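Local coordinates for protein-tyrosine-phosphatase (Shewanella sp., PDB 2Z72) that probably hydrolyses phosphotyrosine in proteins, as a cold-active phosphatase of the calcineurin-like phosphoesterase family with two bound zinc ions, at residues Met63-Leu68 / Thr220-Asn225; Lys71-Leu76 / His108-Gly113; Ile197-Asp202 / Phe277-Ile282. One frame throughout, in Å; residues are numbered along the deposited sequence. Where two conformers were deposited one is given.

Interaction 1. Residues Met63-Leu68 / Thr220-Asn225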
# COMPACT_ATOMS: atom_id res chain seq x y z
N MET A 63 -8.50 -10.94 3.83
CA MET A 63 -8.31 -10.96 5.29
C MET A 63 -9.25 -10.00 5.95
O MET A 63 -9.74 -9.03 5.34
CB MET A 63 -6.86 -10.59 5.58
CG MET A 63 -5.90 -11.49 4.86
SD MET A 63 -6.02 -13.25 5.13
CE MET A 63 -5.55 -13.42 6.81
N PRO A 64 -9.45 -10.18 7.25
CA PRO A 64 -10.29 -9.24 8.01
C PRO A 64 -9.75 -7.82 7.93
O PRO A 64 -8.60 -7.57 7.65
CB PRO A 64 -10.21 -9.74 9.46
CG PRO A 64 -9.75 -11.15 9.38
CD PRO A 64 -8.98 -11.32 8.09
N ASP A 65 -10.67 -6.89 8.23
CA ASP A 65 -10.33 -5.48 8.29
C ASP A 65 -10.24 -4.95 9.73
O ASP A 65 -10.04 -3.73 9.86
CB ASP A 65 -11.26 -4.63 7.42
CG ASP A 65 -12.71 -4.71 7.79
OD1 ASP A 65 -13.56 -4.57 6.89
OD2 ASP A 65 -12.98 -4.91 9.02
N THR A 66 -10.44 -5.78 10.74
CA THR A 66 -10.47 -5.37 12.12
C THR A 66 -9.72 -6.38 12.93
O THR A 66 -9.91 -7.59 12.71
CB THR A 66 -11.94 -5.25 12.60
OG1 THR A 66 -12.57 -4.24 11.83
CG2 THR A 66 -12.01 -4.92 14.06
N TYR A 67 -8.85 -5.93 13.85
CA TYR A 67 -7.95 -6.76 14.60
C TYR A 67 -7.85 -6.25 16.06
O TYR A 67 -7.81 -5.02 16.28
CB TYR A 67 -6.49 -6.78 14.03
CG TYR A 67 -6.51 -7.31 12.62
CD1 TYR A 67 -6.24 -8.65 12.41
CD2 TYR A 67 -6.85 -6.52 11.51
CE1 TYR A 67 -6.26 -9.19 11.15
CE2 TYR A 67 -6.93 -7.07 10.27
CZ TYR A 67 -6.62 -8.42 10.08
OH TYR A 67 -6.68 -9.01 8.84
N LEU A 68 -7.80 -7.16 16.98
CA LEU A 68 -7.64 -6.88 18.39
C LEU A 68 -6.36 -7.48 18.90
O LEU A 68 -5.92 -8.55 18.44
CB LEU A 68 -8.69 -7.61 19.19
CG LEU A 68 -10.19 -7.46 19.06
CD1 LEU A 68 -11.00 -8.39 20.00
CD2 LEU A 68 -10.43 -6.00 19.34
N THR A 220 -19.89 1.14 6.95
CA THR A 220 -19.11 0.27 7.80
C THR A 220 -17.82 -0.13 7.06
O THR A 220 -17.80 -0.09 5.82
CB THR A 220 -19.85 -1.00 8.22
OG1 THR A 220 -20.02 -1.78 7.05
CG2 THR A 220 -21.18 -0.67 8.88
N LEU A 221 -16.82 -0.52 7.82
CA LEU A 221 -15.58 -1.01 7.22
C LEU A 221 -15.89 -2.14 6.23
O LEU A 221 -15.39 -2.14 5.10
CB LEU A 221 -14.59 -1.43 8.26
CG LEU A 221 -13.47 -0.41 8.60
CD1 LEU A 221 -14.01 0.92 8.97
CD2 LEU A 221 -12.53 -1.02 9.62
N ASP A 222 -16.70 -3.14 6.63
CA ASP A 222 -16.87 -4.29 5.77
C ASP A 222 -17.58 -3.91 4.49
O ASP A 222 -17.23 -4.38 3.41
CB ASP A 222 -17.59 -5.43 6.47
CG ASP A 222 -17.66 -6.66 5.59
OD1 ASP A 222 -18.73 -6.98 5.17
OD2 ASP A 222 -16.64 -7.29 5.22
N LYS A 223 -18.59 -3.07 4.61
CA LYS A 223 -19.37 -2.68 3.44
C LYS A 223 -18.48 -1.92 2.46
O LYS A 223 -18.49 -2.19 1.23
CB LYS A 223 -20.60 -1.86 3.80
CG LYS A 223 -21.41 -1.48 2.57
CD LYS A 223 -22.73 -0.84 2.96
CE LYS A 223 -23.60 -0.54 1.76
NZ LYS A 223 -24.82 0.25 1.98
N ALA A 224 -17.70 -0.98 2.97
CA ALA A 224 -16.81 -0.20 2.09
C ALA A 224 -15.74 -1.06 1.47
O ALA A 224 -15.51 -1.00 0.26
CB ALA A 224 -16.22 0.93 2.92
N ASN A 225 -15.07 -1.88 2.26
CA ASN A 225 -13.98 -2.71 1.73
C ASN A 225 -14.49 -3.66 0.66
O ASN A 225 -13.79 -3.90 -0.33
CB ASN A 225 -13.26 -3.46 2.85
CG ASN A 225 -12.38 -2.57 3.65
OD1 ASN A 225 -11.68 -1.68 3.10
ND2 ASN A 225 -12.35 -2.71 4.97
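Asp-65, just ahead of the short strand 66-67, and Leu-221, in the first turn of helix 221-231, come to 7.0 Å between their CA atoms. The carboxylate of Asp-65 does most of the touching: chi1 of 60° sets CG between the backbone N and the carbonyl carbon and carries OD1 to the helix. There OD1 accepts from ND2 of Asn-225 at 2.9 Å. OD1 lies in the plane of the Asn-225 amide, whereas ND2 reaches it on the anti side, 31° out of the carboxylate plane. The same OD1 lies 3.6 Å from Leu-221 CB. It is also 4.4 Å from OD2 of Asp-222, a like-charge approach that the helix start may soften. OD2 of Asp-65 takes the hydroxyl of Thr-66, and that OG1 in turn lies 3.9 Å from Leu-221 CD2. Replacing Asp-65 by an alanine would probably cost Thr-66 this acceptor and leave the amide of Asn-225 less firmly fixed. The rest of that amide is held by strand 197-200 and its approach, OD1 by Thr-196 N and ND2 also by Ile-197 O. Asp-65 and Tyr-67 bond through their backbones to Lys-199, while Leu-221 packs between that strand and Trp-214 of helix 212-216.

Interaction 2. Residues Lys71-Leu76 / His108-Gly113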
# COMPACT_ATOMS: atom_id res chain seq x y z
N LYS A 71 0.27 -6.68 19.40
CA LYS A 71 1.28 -6.08 20.26
C LYS A 71 2.10 -5.00 19.57
O LYS A 71 2.44 -4.00 20.20
CB LYS A 71 2.19 -7.15 20.88
CG LYS A 71 1.41 -8.04 21.89
CD LYS A 71 2.24 -9.10 22.54
CE LYS A 71 1.43 -10.02 23.48
NZ LYS A 71 0.11 -10.46 22.93
N LYS A 72 2.44 -5.20 18.28
CA LYS A 72 3.35 -4.21 17.65
C LYS A 72 2.93 -4.01 16.22
O LYS A 72 2.65 -4.99 15.51
CB LYS A 72 4.78 -4.56 17.90
CG LYS A 72 5.48 -5.49 17.14
CD LYS A 72 6.95 -5.78 17.46
CE LYS A 72 7.23 -6.97 16.54
NZ LYS A 72 8.57 -7.51 16.79
N VAL A 73 2.92 -2.77 15.84
CA VAL A 73 2.50 -2.37 14.48
C VAL A 73 3.53 -1.36 13.97
O VAL A 73 3.96 -0.48 14.72
CB VAL A 73 1.10 -1.72 14.51
CG1 VAL A 73 0.63 -1.35 13.08
CG2 VAL A 73 0.05 -2.64 15.11
N VAL A 74 3.86 -1.45 12.69
CA VAL A 74 4.59 -0.41 11.99
C VAL A 74 3.76 0.06 10.81
O VAL A 74 3.09 -0.72 10.11
CB VAL A 74 5.94 -1.04 11.62
CG1 VAL A 74 5.82 -2.18 10.60
CG2 VAL A 74 6.85 0.01 11.04
N ALA A 75 3.76 1.37 10.55
CA ALA A 75 2.99 1.93 9.46
C ALA A 75 3.85 2.87 8.63
O ALA A 75 4.71 3.59 9.16
CB ALA A 75 1.78 2.68 10.00
N LEU A 76 3.58 2.88 7.35
CA LEU A 76 4.28 3.71 6.37
C LEU A 76 3.44 3.76 5.12
O LEU A 76 2.45 3.05 4.98
CB LEU A 76 5.72 3.25 6.09
CG LEU A 76 5.85 1.89 5.36
CD1 LEU A 76 7.30 1.68 4.95
CD2 LEU A 76 5.43 0.70 6.19
N HIS A 108 2.57 -6.50 12.97
CA HIS A 108 1.83 -6.15 11.79
C HIS A 108 2.42 -4.91 11.16
O HIS A 108 2.76 -3.96 11.83
CB HIS A 108 0.35 -5.91 12.09
CG HIS A 108 -0.37 -7.17 12.47
ND1 HIS A 108 -1.73 -7.25 12.22
CD2 HIS A 108 0.01 -8.31 13.04
CE1 HIS A 108 -2.14 -8.45 12.65
NE2 HIS A 108 -1.13 -9.11 13.14
N MET A 109 2.53 -4.93 9.82
CA MET A 109 2.86 -3.76 9.06
C MET A 109 1.61 -3.26 8.35
O MET A 109 0.91 -4.07 7.75
CB MET A 109 3.92 -4.11 7.97
CG MET A 109 4.15 -2.99 7.00
SD MET A 109 5.39 -3.37 5.73
CE MET A 109 6.86 -3.31 6.65
N VAL A 110 1.35 -1.96 8.38
CA VAL A 110 0.28 -1.37 7.60
C VAL A 110 0.95 -0.42 6.60
O VAL A 110 1.54 0.57 7.00
CB VAL A 110 -0.75 -0.60 8.42
CG1 VAL A 110 -1.90 -0.20 7.54
CG2 VAL A 110 -1.25 -1.45 9.61
N MET A 111 0.87 -0.77 5.33
CA MET A 111 1.32 0.15 4.28
C MET A 111 0.07 0.75 3.67
O MET A 111 -0.69 0.08 2.97
CB MET A 111 2.15 -0.62 3.22
CG MET A 111 2.54 0.32 2.07
SD MET A 111 3.80 -0.37 0.97
CE MET A 111 5.25 -0.28 2.00
N THR A 112 -0.18 2.01 3.99
CA THR A 112 -1.48 2.65 3.69
C THR A 112 -1.57 3.19 2.27
O THR A 112 -2.04 4.32 2.08
CB THR A 112 -1.81 3.74 4.72
OG1 THR A 112 -0.79 4.70 4.77
CG2 THR A 112 -1.90 3.15 6.15
N GLY A 113 -1.16 2.39 1.28
CA GLY A 113 -1.41 2.73 -0.12
C GLY A 113 -0.28 3.44 -0.85
O GLY A 113 0.75 3.82 -0.30
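Val-73 to Leu-76 pair in parallel with His-108 to Met-111, the strand axes 4.6 Å apart and 19° from parallel. Five backbone hydrogen bonds join them: His-108 N to Lys-72 O, Val-74 N to His-108 O, Val-110 N to Val-74 O (2.7 Å), Leu-76 N to Val-110 O, and Thr-112 N to Leu-76 O (3.0 Å). CA-H...O contacts fill in between, as from Val-73 CA to His-108 O at 3.1 Å. The two strands and helix 83-92 form a beta-alpha-beta unit of the calcineurin-like phosphoesterase fold, and each leads at its C-terminal end to a zinc ligand, Asp-78 or Asp-114. Apolar contacts cover both faces of the pair. On one, Val-73 CG1 meets Val-110 CG2 at 3.9 Å, and Ala-75 lies with them against Tyr-205 of strand 203-206. On the other, Leu-76 sits between two methionines: its CD2 touches Met-109 CG at 4.0 Å, while its CG meets the CE of Met-111, whose chain bends back at chi3 (-72°). Among the polar ends, Thr-112 OG1 is hydrogen-bonded to Ser-77 OG and His-108 ND1 to His-144 NE2. Thr-112 centres an inverse gamma turn, and its carbonyl O bonds ND1 of the zinc ligand His-207.

Interaction 3. Residues Ile197-Asp202 / Phe277-Ile282; sequences IIKIND and FNVNHI
The carboxylate of Asp-202 and the side-chain amide of Asn-280 meet nearly at right angles, their planes 85° apart. ND2 of Asn-280 points its N-H, within the amide plane, at the anti lone pair of Asp-202 OD1, giving a bond of 2.9 Å that is almost straight (173°). The same two residues join through the backbone, where Asp-202 O accepts from Asn-280 N at 2.8 Å and only weakly from His-281 N. A water lies between OD1 of Asp-202 and NE2 of the His-281 imidazole, though its very short approach to NE2 makes the details doubtful. The ND1 of that ring bonds Asn-298 O. The Phe-277 ring meets that of Trp-214 obliquely.

The second grip belongs to Lys-199. With CG anti to the backbone N (chi1 -174°) and the chain extended beyond, its methylenes run past Val-279, CE lying 3.7 Å from CG1. NZ then donates to Phe-277 O at 3.1 Å, nearly in line with the carbonyl. A water donates to the same oxygen at 2.7 Å, but its approach to NZ is so short that this link is doubtful. Asn-278 leaves helix 267-277 by a Schellman motif. Asn-201 and Asp-202 make the tight turn between strands 197-200 and 203-206, and strand 203-206 separates 197-200 from 281-284 in the sheet.

An ammonium group set against a carbonyl at the C-terminal end of a helix would probably be favoured by the helix dipole, while Asp-202, bonded through both OD1 and its backbone O, ties the turn to the chain entering strand 281-284.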
# COMPACT_ATOMS: atom_id res chain seq x y z
N ILE A 197 -9.65 0.20 4.20
CA ILE A 197 -9.70 0.78 5.51
C ILE A 197 -9.60 -0.35 6.53
O ILE A 197 -10.37 -1.32 6.42
CB ILE A 197 -11.02 1.56 5.74
CG1 ILE A 197 -11.28 2.60 4.68
CG2 ILE A 197 -11.02 2.23 7.12
CD1 ILE A 197 -12.74 2.91 4.42
N ILE A 198 -8.75 -0.23 7.53
CA ILE A 198 -8.68 -1.25 8.59
C ILE A 198 -8.58 -0.59 9.95
O ILE A 198 -8.23 0.58 10.10
CB ILE A 198 -7.54 -2.26 8.37
CG1 ILE A 198 -6.15 -1.63 8.55
CG2 ILE A 198 -7.69 -2.96 7.06
CD1 ILE A 198 -5.02 -2.64 8.60
N LYS A 199 -8.90 -1.39 10.97
CA LYS A 199 -8.79 -1.01 12.37
C LYS A 199 -7.94 -2.03 13.08
O LYS A 199 -8.20 -3.22 12.98
CB LYS A 199 -10.21 -0.97 12.99
CG LYS A 199 -10.25 -0.44 14.42
CD LYS A 199 -11.74 -0.43 14.93
CE LYS A 199 -11.88 -0.14 16.40
NZ LYS A 199 -13.30 -0.33 16.73
N ILE A 200 -6.88 -1.59 13.73
CA ILE A 200 -6.07 -2.47 14.55
C ILE A 200 -6.02 -1.83 15.94
O ILE A 200 -5.59 -0.70 16.12
CB ILE A 200 -4.64 -2.67 14.01
CG1 ILE A 200 -4.64 -3.19 12.59
CG2 ILE A 200 -3.84 -3.55 14.96
CD1 ILE A 200 -3.25 -3.34 11.99
N ASN A 201 -6.48 -2.57 16.94
CA ASN A 201 -6.52 -2.05 18.33
C ASN A 201 -7.36 -0.77 18.29
O ASN A 201 -8.48 -0.81 17.78
CB ASN A 201 -5.11 -1.87 18.91
CG ASN A 201 -4.26 -3.12 18.79
OD1 ASN A 201 -4.76 -4.25 18.83
ND2 ASN A 201 -2.94 -2.87 18.74
N ASP A 202 -6.85 0.31 18.85
CA ASP A 202 -7.54 1.57 18.95
C ASP A 202 -7.10 2.56 17.87
O ASP A 202 -7.16 3.76 18.07
CB ASP A 202 -7.31 2.12 20.36
CG ASP A 202 -5.86 2.41 20.65
OD1 ASP A 202 -5.58 3.28 21.53
OD2 ASP A 202 -4.97 1.81 20.05
N PHE A 277 -15.75 5.66 15.34
CA PHE A 277 -15.07 4.39 15.14
C PHE A 277 -14.52 3.78 16.43
O PHE A 277 -13.93 2.72 16.41
CB PHE A 277 -13.91 4.55 14.18
CG PHE A 277 -14.34 4.88 12.75
CD1 PHE A 277 -14.37 6.18 12.28
CD2 PHE A 277 -14.67 3.83 11.87
CE1 PHE A 277 -14.72 6.49 10.97
CE2 PHE A 277 -15.01 4.16 10.60
CZ PHE A 277 -15.01 5.46 10.10
N ASN A 278 -14.70 4.47 17.57
CA ASN A 278 -14.15 4.05 18.84
C ASN A 278 -12.65 3.77 18.76
O ASN A 278 -12.14 2.73 19.16
CB ASN A 278 -14.86 2.79 19.36
CG ASN A 278 -14.61 2.40 20.77
OD1 ASN A 278 -14.62 1.17 21.08
ND2 ASN A 278 -14.41 3.34 21.69
N VAL A 279 -11.95 4.78 18.21
CA VAL A 279 -10.50 4.77 18.13
C VAL A 279 -9.94 5.99 18.82
O VAL A 279 -10.60 7.00 18.99
CB VAL A 279 -10.02 4.65 16.66
CG1 VAL A 279 -10.45 3.30 16.11
CG2 VAL A 279 -10.51 5.80 15.84
N ASN A 280 -8.64 5.91 19.13
CA ASN A 280 -7.92 7.02 19.66
C ASN A 280 -7.03 7.73 18.67
O ASN A 280 -6.52 8.83 18.94
CB ASN A 280 -7.07 6.54 20.84
CG ASN A 280 -7.92 6.14 22.01
OD1 ASN A 280 -8.85 6.88 22.35
ND2 ASN A 280 -7.63 5.01 22.59
N HIS A 281 -6.77 7.16 17.49
CA HIS A 281 -5.89 7.71 16.52
C HIS A 281 -6.35 7.25 15.13
O HIS A 281 -6.88 6.15 15.01
CB HIS A 281 -4.43 7.30 16.64
CG HIS A 281 -3.88 7.43 18.01
ND1 HIS A 281 -3.37 8.57 18.57
CD2 HIS A 281 -3.86 6.51 19.02
CE1 HIS A 281 -3.03 8.34 19.81
NE2 HIS A 281 -3.30 7.07 20.15
N ILE A 282 -6.03 8.08 14.15
CA ILE A 282 -6.20 7.75 12.74
C ILE A 282 -4.87 7.98 12.03
O ILE A 282 -4.26 9.04 12.23
CB ILE A 282 -7.33 8.55 12.05
CG1 ILE A 282 -8.65 8.34 12.80
CG2 ILE A 282 -7.51 8.16 10.59
CD1 ILE A 282 -9.77 9.27 12.35
O HOH W 1 -14.96 0.63 15.09
O HOH W 2 -3.09 5.29 21.87

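Overall arrangement
Strand 197-200 is common ground for all three. Along its edge interactions 1 and 3 join, Asp-65 O packing 3.3 Å from Ile-198 CB. Its inner side chains face interaction 2: Ile-200 CD1 packs 3.6 Å from Val-110 CG2, joining the two sheets of the fold. Tyr-67 CD1, 4.1 Å from His-108 CE1, links interactions 1 and 2 directly. The centres of interactions 1 and 3 are about 11 Å apart, and both are surface contacts. Interaction 2 is buried and the one that leads to the metal site, the side chain of Thr-112 being about 9 Å from a zinc ion.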